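Local coordinates for protein xyloglucan-specific endo-beta-1,4-glucanase BoGH5A (Bacteroides ovatus, PDB 3ZMR) that cleaves the beta-1,4-glucan backbone of xyloglucan internally, with retention of the anomeric configuration, to release xyloglucan oligosaccharides, at residues G32-I38 with T50-Q56; T108-D112 with Y251-L255; L113-Q117 with I385-P390. All blocks are in the same frame, centred on the assembly; numbering follows the deposited sequence.

Contact 1: G32-I38 with T50-Q56; sequences GPAEWHI and TIGEGKQ
The indole of W36 lies over the backbone of G52 and E53. G52 CA sits 3.4 Å from the centroid of the six-membered ring of W36, almost straight above it, a CH-pi contact. Any side chain on G52 would run into the ring, hence the glycine. CG of W36 stands between its backbone N and carbonyl carbon (chi1 47°), and this turns the indole back across the neighbouring strand. At the ring edge, NE1 of W36 gives a hydrogen bond of 2.9 Å to G54 O. The same oxygen takes a second bond from G32 N, so two donors hold the carbonyl of G54, whose positive phi suits glycine. Q56 CB touches the ring edge at CZ2 of W36, 3.6 Å away. With an alanine in place of W36, G54 O would probably lose one of its two donors and a gap would open above G52.

W36 and G52 form an antiparallel hydrogen-bonded pair: W36 N to G52 O and G52 N to W36 O are both 2.9 Å. H37 and I51, the next pair, are non-hydrogen-bonded. Their side chains run alongside each other on the other face of the sheet, with CE1 of H37 3.5 Å from CD1 of I51. One step on, I38 N donates to T50 O.

The contact belongs to the BACON domain, which does not bind carbohydrate. Strand 51-52 is an edge strand of its sheet and pairs with 36-40, which is flanked by 71-78. The indole packs on I30 of strand 24-31 and V58 of strand 55-62, in the second sheet.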
loop_
_atom_site.group_PDB
_atom_site.type_symbol
_atom_site.label_atom_id
_atom_site.label_comp_id
_atom_site.label_asym_id
_atom_site.label_seq_id
_atom_site.Cartn_x
_atom_site.Cartn_y
_atom_site.Cartn_z
ATOM N N GLY A 32 33.716 -18.959 27.212
ATOM C CA GLY A 32 35.107 -18.739 26.814
ATOM C C GLY A 32 36.050 -18.165 27.859
ATOM O O GLY A 32 35.665 -17.892 28.989
ATOM N N PRO A 33 37.313 -17.963 27.473
ATOM C CA PRO A 33 38.340 -17.450 28.394
ATOM C C PRO A 33 38.283 -15.942 28.553
ATOM O O PRO A 33 37.279 -15.323 28.186
ATOM C CB PRO A 33 39.643 -17.904 27.732
ATOM C CG PRO A 33 39.320 -17.924 26.276
ATOM C CD PRO A 33 37.879 -18.329 26.162
ATOM N N ALA A 34 39.359 -15.372 29.095
ATOM C CA ALA A 34 39.448 -13.935 29.384
ATOM C C ALA A 34 39.195 -13.070 28.159
ATOM O O ALA A 34 38.670 -11.940 28.276
ATOM C CB ALA A 34 40.807 -13.596 29.989
ATOM N N GLU A 35 39.574 -13.604 26.997
ATOM C CA GLU A 35 39.367 -12.921 25.728
ATOM C C GLU A 35 39.051 -13.909 24.600
ATOM O O GLU A 35 39.745 -14.910 24.407
ATOM C CB GLU A 35 40.610 -12.111 25.360
ATOM C CG GLU A 35 40.459 -11.241 24.125
ATOM C CD GLU A 35 41.716 -10.442 23.859
ATOM O OE1 GLU A 35 42.681 -10.562 24.649
ATOM O OE2 GLU A 35 41.743 -9.711 22.853
ATOM N N TRP A 36 37.994 -13.622 23.861
ATOM C CA TRP A 36 37.686 -14.356 22.640
ATOM C C TRP A 36 37.089 -13.419 21.611
ATOM O O TRP A 36 36.772 -12.257 21.898
ATOM C CB TRP A 36 36.789 -15.564 22.918
ATOM C CG TRP A 36 35.577 -15.271 23.817
ATOM C CD1 TRP A 36 35.477 -15.560 25.152
ATOM C CD2 TRP A 36 34.322 -14.665 23.460
ATOM N NE1 TRP A 36 34.273 -15.186 25.645
ATOM C CE2 TRP A 36 33.531 -14.639 24.641
ATOM C CE3 TRP A 36 33.779 -14.152 22.271
ATOM C CZ2 TRP A 36 32.239 -14.112 24.667
ATOM C CZ3 TRP A 36 32.496 -13.604 22.308
ATOM C CH2 TRP A 36 31.739 -13.599 23.499
ATOM N N HIS A 37 36.961 -13.926 20.396
ATOM C CA HIS A 37 36.558 -13.133 19.245
ATOM C C HIS A 37 35.550 -13.890 18.382
ATOM O O HIS A 37 35.550 -15.112 18.335
ATOM C CB HIS A 37 37.767 -12.796 18.386
ATOM C CG HIS A 37 38.825 -12.013 19.101
ATOM N ND1 HIS A 37 38.898 -10.641 19.037
ATOM C CD2 HIS A 37 39.867 -12.411 19.877
ATOM C CE1 HIS A 37 39.942 -10.227 19.741
ATOM N NE2 HIS A 37 40.542 -11.282 20.260
ATOM N N ILE A 38 34.674 -13.132 17.741
ATOM C CA ILE A 38 33.704 -13.658 16.773
ATOM C C ILE A 38 33.690 -12.863 15.457
ATOM O O ILE A 38 33.678 -11.654 15.451
ATOM C CB ILE A 38 32.280 -13.634 17.364
ATOM C CG1 ILE A 38 32.215 -14.550 18.587
ATOM C CG2 ILE A 38 31.252 -14.093 16.311
ATOM C CD1 ILE A 38 30.856 -14.544 19.280
ATOM N N THR A 50 31.853 -8.759 18.694
ATOM C CA THR A 50 33.091 -9.034 17.938
ATOM C C THR A 50 34.180 -9.547 18.880
ATOM O O THR A 50 34.994 -10.385 18.516
ATOM C CB THR A 50 33.629 -7.785 17.214
ATOM O OG1 THR A 50 33.919 -6.745 18.157
ATOM C CG2 THR A 50 32.646 -7.275 16.212
ATOM N N ILE A 51 34.237 -8.961 20.062
ATOM C CA ILE A 51 35.175 -9.359 21.099
ATOM C C ILE A 51 34.373 -9.605 22.382
ATOM O O ILE A 51 33.352 -8.939 22.650
ATOM C CB ILE A 51 36.286 -8.317 21.303
ATOM C CG1 ILE A 51 37.348 -8.830 22.297
ATOM C CG2 ILE A 51 35.705 -6.997 21.760
ATOM C CD1 ILE A 51 38.661 -8.073 22.207
ATOM N N GLY A 52 34.808 -10.602 23.136
ATOM C CA GLY A 52 34.116 -11.048 24.332
ATOM C C GLY A 52 35.035 -11.574 25.415
ATOM O O GLY A 52 36.234 -11.767 25.198
ATOM N N GLU A 53 34.438 -11.766 26.585
ATOM C CA GLU A 53 35.077 -12.295 27.780
ATOM C C GLU A 53 34.110 -13.233 28.485
ATOM O O GLU A 53 32.904 -12.951 28.613
ATOM C CB GLU A 53 35.447 -11.193 28.787
ATOM C CG GLU A 53 35.849 -9.866 28.201
ATOM C CD GLU A 53 35.854 -8.795 29.257
ATOM O OE1 GLU A 53 36.335 -9.067 30.378
ATOM O OE2 GLU A 53 35.364 -7.692 28.961
ATOM N N GLY A 54 34.656 -14.320 28.985
ATOM C CA GLY A 54 33.922 -15.224 29.850
ATOM C C GLY A 54 32.731 -15.852 29.167
ATOM O O GLY A 54 32.766 -16.160 27.976
ATOM N N LYS A 55 31.686 -16.015 29.969
ATOM C CA LYS A 55 30.503 -16.764 29.598
ATOM C C LYS A 55 29.387 -15.764 29.283
ATOM O O LYS A 55 28.804 -15.144 30.177
ATOM C CB LYS A 55 30.110 -17.710 30.723
ATOM C CG LYS A 55 29.048 -18.723 30.377
ATOM C CD LYS A 55 28.902 -19.716 31.532
ATOM C CE LYS A 55 27.916 -20.813 31.201
ATOM N NZ LYS A 55 27.947 -21.840 32.278
ATOM N N GLN A 56 29.120 -15.618 27.989
ATOM C CA GLN A 56 28.324 -14.514 27.429
ATOM C C GLN A 56 27.174 -14.967 26.567
ATOM O O GLN A 56 27.330 -15.859 25.730
ATOM C CB GLN A 56 29.244 -13.664 26.545
ATOM C CG GLN A 56 28.635 -12.415 25.931
ATOM C CD GLN A 56 28.256 -11.408 26.994
ATOM O OE1 GLN A 56 29.061 -11.089 27.861
ATOM N NE2 GLN A 56 27.034 -10.911 26.933
HETATM O O HOH W 1 37.684 -9.160 17.161
#

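Contact 2: T108-D112 with Y251-L255; sequences TGMRD and YDDRL
R111 and D253 meet through two torsions. CG of D253 is set between its backbone N and carbonyl carbon (chi1 68°), and the R111 chain folds at chi3 (-76°). The result is a side-on salt bridge between the chain leading to helix 115-122 and a loop of the TIM barrel. Segment 251-255 leads into barrel strand 255-258, and D252 to L255 form a type I beta turn.

R111 grips the carboxylate with two nitrogens. NE of R111 bonds to OD2 of D253 at 2.9 Å, on its syn lone pair and close to the guanidinium plane. NH2 of R111 reaches OD1 of D253, also at 2.9 Å, from above the carboxylate plane. The two flat groups are turned 47° apart, so they do not lie in one plane. R111 N adds a further bond to OD2 of D253. Three bonds across the contact therefore fix the rotation of this buried carboxylate. NH2 of R111 also bonds to Y210 OH, while the arginine chain rests on L118 and L121 of helix 115-122.

The backbones join directly as well. D253 N donates to G109 O over 3.1 Å. G109 has a positive phi, and a side chain there would strike CB of D252. M110 bends at chi2 and chi3, which brings its SD to 3.5 Å from D253 N, and its CE lies against CB of D253.

Within the turn, OD1 of D252 accepts from R254 N, an Asx turn. The same oxygen receives R254 NE at 2.9 Å in a nearly straight salt bridge. A water ties the contact together, donating to R111 O and, at 2.8 Å, to OD2 of D253.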
loop_
_atom_site.group_PDB
_atom_site.type_symbol
_atom_site.label_atom_id
_atom_site.label_comp_id
_atom_site.label_asym_id
_atom_site.label_seq_id
_atom_site.Cartn_x
_atom_site.Cartn_y
_atom_site.Cartn_z
ATOM N N THR A 108 -3.046 -18.360 -16.411
ATOM C CA THR A 108 -4.114 -18.036 -17.358
ATOM C C THR A 108 -4.551 -16.592 -17.159
ATOM O O THR A 108 -4.956 -16.205 -16.065
ATOM C CB THR A 108 -5.309 -18.985 -17.233
ATOM O OG1 THR A 108 -4.850 -20.326 -17.397
ATOM C CG2 THR A 108 -6.350 -18.680 -18.300
ATOM N N GLY A 109 -4.446 -15.796 -18.212
ATOM C CA GLY A 109 -4.805 -14.371 -18.115
ATOM C C GLY A 109 -3.830 -13.503 -17.347
ATOM O O GLY A 109 -4.103 -12.328 -17.129
ATOM N N MET A 110 -2.677 -14.078 -16.998
ATOM C CA MET A 110 -1.645 -13.418 -16.206
ATOM C C MET A 110 -0.432 -13.215 -17.113
ATOM O O MET A 110 0.413 -14.101 -17.252
ATOM C CB MET A 110 -1.279 -14.200 -14.933
ATOM C CG MET A 110 -2.466 -14.748 -14.164
ATOM S SD MET A 110 -3.755 -13.584 -13.719
ATOM C CE MET A 110 -3.020 -12.763 -12.323
ATOM N N ARG A 111 -0.372 -12.057 -17.766
ATOM C CA ARG A 111 0.702 -11.744 -18.713
ATOM C C ARG A 111 2.059 -11.741 -18.030
ATOM O O ARG A 111 2.186 -11.410 -16.849
ATOM C CB ARG A 111 0.454 -10.400 -19.365
ATOM C CG ARG A 111 -0.786 -10.400 -20.266
ATOM C CD ARG A 111 -1.165 -8.977 -20.643
ATOM N NE ARG A 111 -1.815 -8.324 -19.514
ATOM C CZ ARG A 111 -2.234 -7.069 -19.508
ATOM N NH1 ARG A 111 -2.008 -6.258 -20.551
ATOM N NH2 ARG A 111 -2.884 -6.630 -18.444
ATOM N N ASP A 112 3.092 -12.077 -18.801
ATOM C CA ASP A 112 4.453 -12.054 -18.296
ATOM C C ASP A 112 4.990 -10.617 -18.333
ATOM O O ASP A 112 5.839 -10.240 -19.179
ATOM C CB ASP A 112 5.352 -12.979 -19.117
ATOM C CG ASP A 112 6.698 -13.193 -18.476
ATOM O OD1 ASP A 112 6.889 -12.878 -17.296
ATOM O OD2 ASP A 112 7.569 -13.735 -19.162
ATOM N N TYR A 251 -9.955 -14.394 -11.423
ATOM C CA TYR A 251 -9.905 -13.207 -12.286
ATOM C C TYR A 251 -8.504 -12.977 -12.841
ATOM O O TYR A 251 -7.500 -13.313 -12.198
ATOM C CB TYR A 251 -10.421 -11.947 -11.555
ATOM C CG TYR A 251 -11.940 -11.975 -11.359
ATOM C CD1 TYR A 251 -12.520 -12.668 -10.315
ATOM C CD2 TYR A 251 -12.774 -11.408 -12.297
ATOM C CE1 TYR A 251 -13.906 -12.740 -10.176
ATOM C CE2 TYR A 251 -14.139 -11.445 -12.176
ATOM C CZ TYR A 251 -14.713 -12.119 -11.125
ATOM O OH TYR A 251 -16.102 -12.137 -11.069
ATOM N N ASP A 252 -8.454 -12.420 -14.042
ATOM C CA ASP A 252 -7.199 -12.206 -14.724
ATOM C C ASP A 252 -6.417 -10.997 -14.156
ATOM O O ASP A 252 -6.794 -10.417 -13.115
ATOM C CB ASP A 252 -7.411 -12.217 -16.241
ATOM C CG ASP A 252 -8.023 -10.978 -16.812
ATOM O OD1 ASP A 252 -8.017 -9.895 -16.206
ATOM O OD2 ASP A 252 -8.455 -11.092 -17.984
ATOM N N ASP A 253 -5.319 -10.642 -14.816
ATOM C CA ASP A 253 -4.358 -9.691 -14.250
ATOM C C ASP A 253 -4.812 -8.219 -14.275
ATOM O O ASP A 253 -4.137 -7.331 -13.790
ATOM C CB ASP A 253 -2.960 -9.843 -14.861
ATOM C CG ASP A 253 -2.879 -9.439 -16.326
ATOM O OD1 ASP A 253 -3.851 -8.862 -16.878
ATOM O OD2 ASP A 253 -1.805 -9.676 -16.939
ATOM N N ARG A 254 -5.988 -7.982 -14.840
ATOM C CA ARG A 254 -6.575 -6.660 -14.802
ATOM C C ARG A 254 -7.144 -6.361 -13.414
ATOM O O ARG A 254 -7.463 -5.211 -13.125
ATOM C CB ARG A 254 -7.622 -6.483 -15.914
ATOM C CG ARG A 254 -7.060 -6.515 -17.351
ATOM C CD ARG A 254 -8.189 -6.708 -18.389
ATOM N NE ARG A 254 -9.052 -7.814 -17.953
ATOM C CZ ARG A 254 -10.354 -7.961 -18.209
ATOM N NH1 ARG A 254 -11.014 -7.076 -18.943
ATOM N NH2 ARG A 254 -11.007 -9.010 -17.719
ATOM N N LEU A 255 -7.307 -7.382 -12.567
ATOM C CA LEU A 255 -7.745 -7.204 -11.179
ATOM C C LEU A 255 -6.557 -7.259 -10.238
ATOM O O LEU A 255 -5.821 -8.264 -10.208
ATOM C CB LEU A 255 -8.779 -8.221 -10.737
ATOM C CG LEU A 255 -9.314 -8.137 -9.302
ATOM C CD1 LEU A 255 -10.055 -6.818 -9.054
ATOM C CD2 LEU A 255 -10.229 -9.291 -8.982
HETATM O O HOH W 2 0.467 -9.867 -15.385
#

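Contact 3: L113-Q117 with I385-P390; sequences LTSMQ and INNNVP
A water joins T114 and N388 across the contact, 2.8 Å from OG1 of T114 and giving a bond of 2.7 Å to OD1 of N388. OG1 of T114 also accepts from Q117 N at 3.0 Å. In return, OE1 of Q117 takes T114 N on a lone pair in the carbonyl plane. These reciprocal bonds form a capping box at the start of helix 115-122. A second water accepts from M116 N and donates to N388 O. The two segments have no direct hydrogen bond, so their polar link runs through water.

M116 carries the apolar part. Its CG stands opposite the backbone N (chi1 -175°), and two further bends carry the thioether across the facing segment. CE of M116 meets CD1 of I385 at 4.0 Å. It also lies against the backbone atoms P390 N and I385 O. SD of M116 passes CB of P390, the two side chains running in opposite directions. OD1 of N388 comes in obliquely against CB of M116, 3.4 Å away. Beside this, CG of P390 touches CB of S115, 3.6 Å away. OG of S115 turns to H303 and bonds to its ND1.

N388 has a positive phi and follows the end of helix 382-386. There N388 N bonds to I385 O, the inner of two bonds that close the helix. P390 leads straight into barrel strand 391-396, and F332 of strand 331-337 touches both P390 and S115. One helix start thus packs on another helix end: a capping box faces a Schellman motif at the base of a TIM-barrel strand.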
loop_
_atom_site.group_PDB
_atom_site.type_symbol
_atom_site.label_atom_id
_atom_site.label_comp_id
_atom_site.label_asym_id
_atom_site.label_seq_id
_atom_site.Cartn_x
_atom_site.Cartn_y
_atom_site.Cartn_z
ATOM N N LEU A 113 4.490 -9.820 -17.387
ATOM C CA LEU A 113 4.826 -8.400 -17.239
ATOM C C LEU A 113 5.170 -8.118 -15.785
ATOM O O LEU A 113 4.454 -8.564 -14.889
ATOM C CB LEU A 113 3.623 -7.537 -17.638
ATOM C CG LEU A 113 3.165 -7.593 -19.096
ATOM C CD1 LEU A 113 1.868 -6.833 -19.258
ATOM C CD2 LEU A 113 4.270 -7.038 -19.997
ATOM N N THR A 114 6.244 -7.375 -15.550
ATOM C CA THR A 114 6.530 -6.890 -14.213
ATOM C C THR A 114 5.442 -5.877 -13.813
ATOM O O THR A 114 4.762 -5.324 -14.669
ATOM C CB THR A 114 7.884 -6.209 -14.099
ATOM O OG1 THR A 114 7.843 -5.048 -14.924
ATOM C CG2 THR A 114 9.011 -7.139 -14.524
ATOM N N SER A 115 5.285 -5.658 -12.511
ATOM C CA SER A 115 4.385 -4.599 -12.053
ATOM C C SER A 115 4.767 -3.265 -12.697
ATOM O O SER A 115 3.899 -2.462 -13.047
ATOM C CB SER A 115 4.327 -4.533 -10.549
ATOM O OG SER A 115 3.671 -5.677 -10.048
ATOM N N MET A 116 6.070 -3.002 -12.828
ATOM C CA MET A 116 6.492 -1.757 -13.482
ATOM C C MET A 116 5.921 -1.648 -14.913
ATOM O O MET A 116 5.438 -0.591 -15.352
ATOM C CB MET A 116 8.022 -1.615 -13.466
ATOM C CG MET A 116 8.504 -0.283 -14.025
ATOM S SD MET A 116 7.950 1.184 -13.095
ATOM C CE MET A 116 8.955 0.979 -11.676
ATOM N N GLN A 117 6.029 -2.734 -15.674
ATOM C CA GLN A 117 5.519 -2.758 -17.058
ATOM C C GLN A 117 4.003 -2.600 -17.070
ATOM O O GLN A 117 3.444 -1.893 -17.887
ATOM C CB GLN A 117 5.915 -4.063 -17.747
ATOM C CG GLN A 117 7.392 -4.152 -18.110
ATOM C CD GLN A 117 7.756 -5.494 -18.695
ATOM O OE1 GLN A 117 7.569 -6.507 -18.047
ATOM N NE2 GLN A 117 8.230 -5.506 -19.946
ATOM N N ILE A 385 10.938 3.877 -8.118
ATOM C CA ILE A 385 10.867 3.656 -9.558
ATOM C C ILE A 385 12.201 3.067 -10.053
ATOM O O ILE A 385 12.230 2.114 -10.826
ATOM C CB ILE A 385 10.500 4.953 -10.319
ATOM C CG1 ILE A 385 9.127 5.485 -9.851
ATOM C CG2 ILE A 385 10.552 4.756 -11.836
ATOM C CD1 ILE A 385 7.982 4.506 -10.065
ATOM N N ASN A 386 13.298 3.643 -9.578
ATOM C CA ASN A 386 14.645 3.194 -9.990
ATOM C C ASN A 386 15.032 1.830 -9.410
ATOM O O ASN A 386 15.903 1.142 -9.954
ATOM C CB ASN A 386 15.693 4.232 -9.640
ATOM C CG ASN A 386 15.624 5.465 -10.526
ATOM O OD1 ASN A 386 15.214 5.384 -11.688
ATOM N ND2 ASN A 386 16.028 6.614 -9.978
ATOM N N ASN A 387 14.336 1.413 -8.350
ATOM C CA ASN A 387 14.404 0.063 -7.815
ATOM C C ASN A 387 13.400 -0.897 -8.437
ATOM O O ASN A 387 13.189 -2.007 -7.914
ATOM C CB ASN A 387 14.313 0.086 -6.286
ATOM C CG ASN A 387 15.652 0.356 -5.610
ATOM O OD1 ASN A 387 16.690 -0.083 -6.083
ATOM N ND2 ASN A 387 15.616 1.004 -4.455
ATOM N N ASN A 388 12.788 -0.485 -9.561
ATOM C CA ASN A 388 11.830 -1.328 -10.290
ATOM C C ASN A 388 10.555 -1.635 -9.483
ATOM O O ASN A 388 9.901 -2.646 -9.721
ATOM C CB ASN A 388 12.496 -2.633 -10.789
ATOM C CG ASN A 388 11.789 -3.270 -11.961
ATOM O OD1 ASN A 388 11.167 -2.615 -12.800
ATOM N ND2 ASN A 388 11.895 -4.597 -12.029
ATOM N N VAL A 389 10.187 -0.695 -8.607
ATOM C CA VAL A 389 8.943 -0.795 -7.824
ATOM C C VAL A 389 8.024 0.333 -8.269
ATOM O O VAL A 389 8.325 1.534 -8.029
ATOM C CB VAL A 389 9.213 -0.677 -6.322
ATOM C CG1 VAL A 389 7.899 -0.718 -5.543
ATOM C CG2 VAL A 389 10.148 -1.793 -5.862
ATOM N N PRO A 390 6.921 -0.021 -8.971
ATOM C CA PRO A 390 6.004 1.028 -9.410
ATOM C C PRO A 390 5.212 1.593 -8.255
ATOM O O PRO A 390 5.102 0.967 -7.182
ATOM C CB PRO A 390 5.119 0.297 -10.407
ATOM C CG PRO A 390 5.038 -1.112 -9.863
ATOM C CD PRO A 390 6.425 -1.358 -9.310
HETATM O O HOH W 3 10.295 -3.744 -15.084
HETATM O O HOH W 4 8.106 -4.342 -11.102
#

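From the N terminus, contact 1 closes first. It ties strand 36-40 to the chain at 50-56, a short loop within the BACON domain, and is complete before the other two begin. Contacts 2 and 3 join the chain round helix 115-122 to the barrel, and their centres are about 56 Å and 47 Å from that of contact 1. Segments 108-112 and 113-117 are consecutive. The first pairs with 251-255, ahead of barrel strand 255-258. The second pairs with 385-390, ahead of strand 391-396. The two long closures therefore cross, with centres about 17 Å apart. Together they fasten the chain entering helix 115-122 to two separate parts of the barrel.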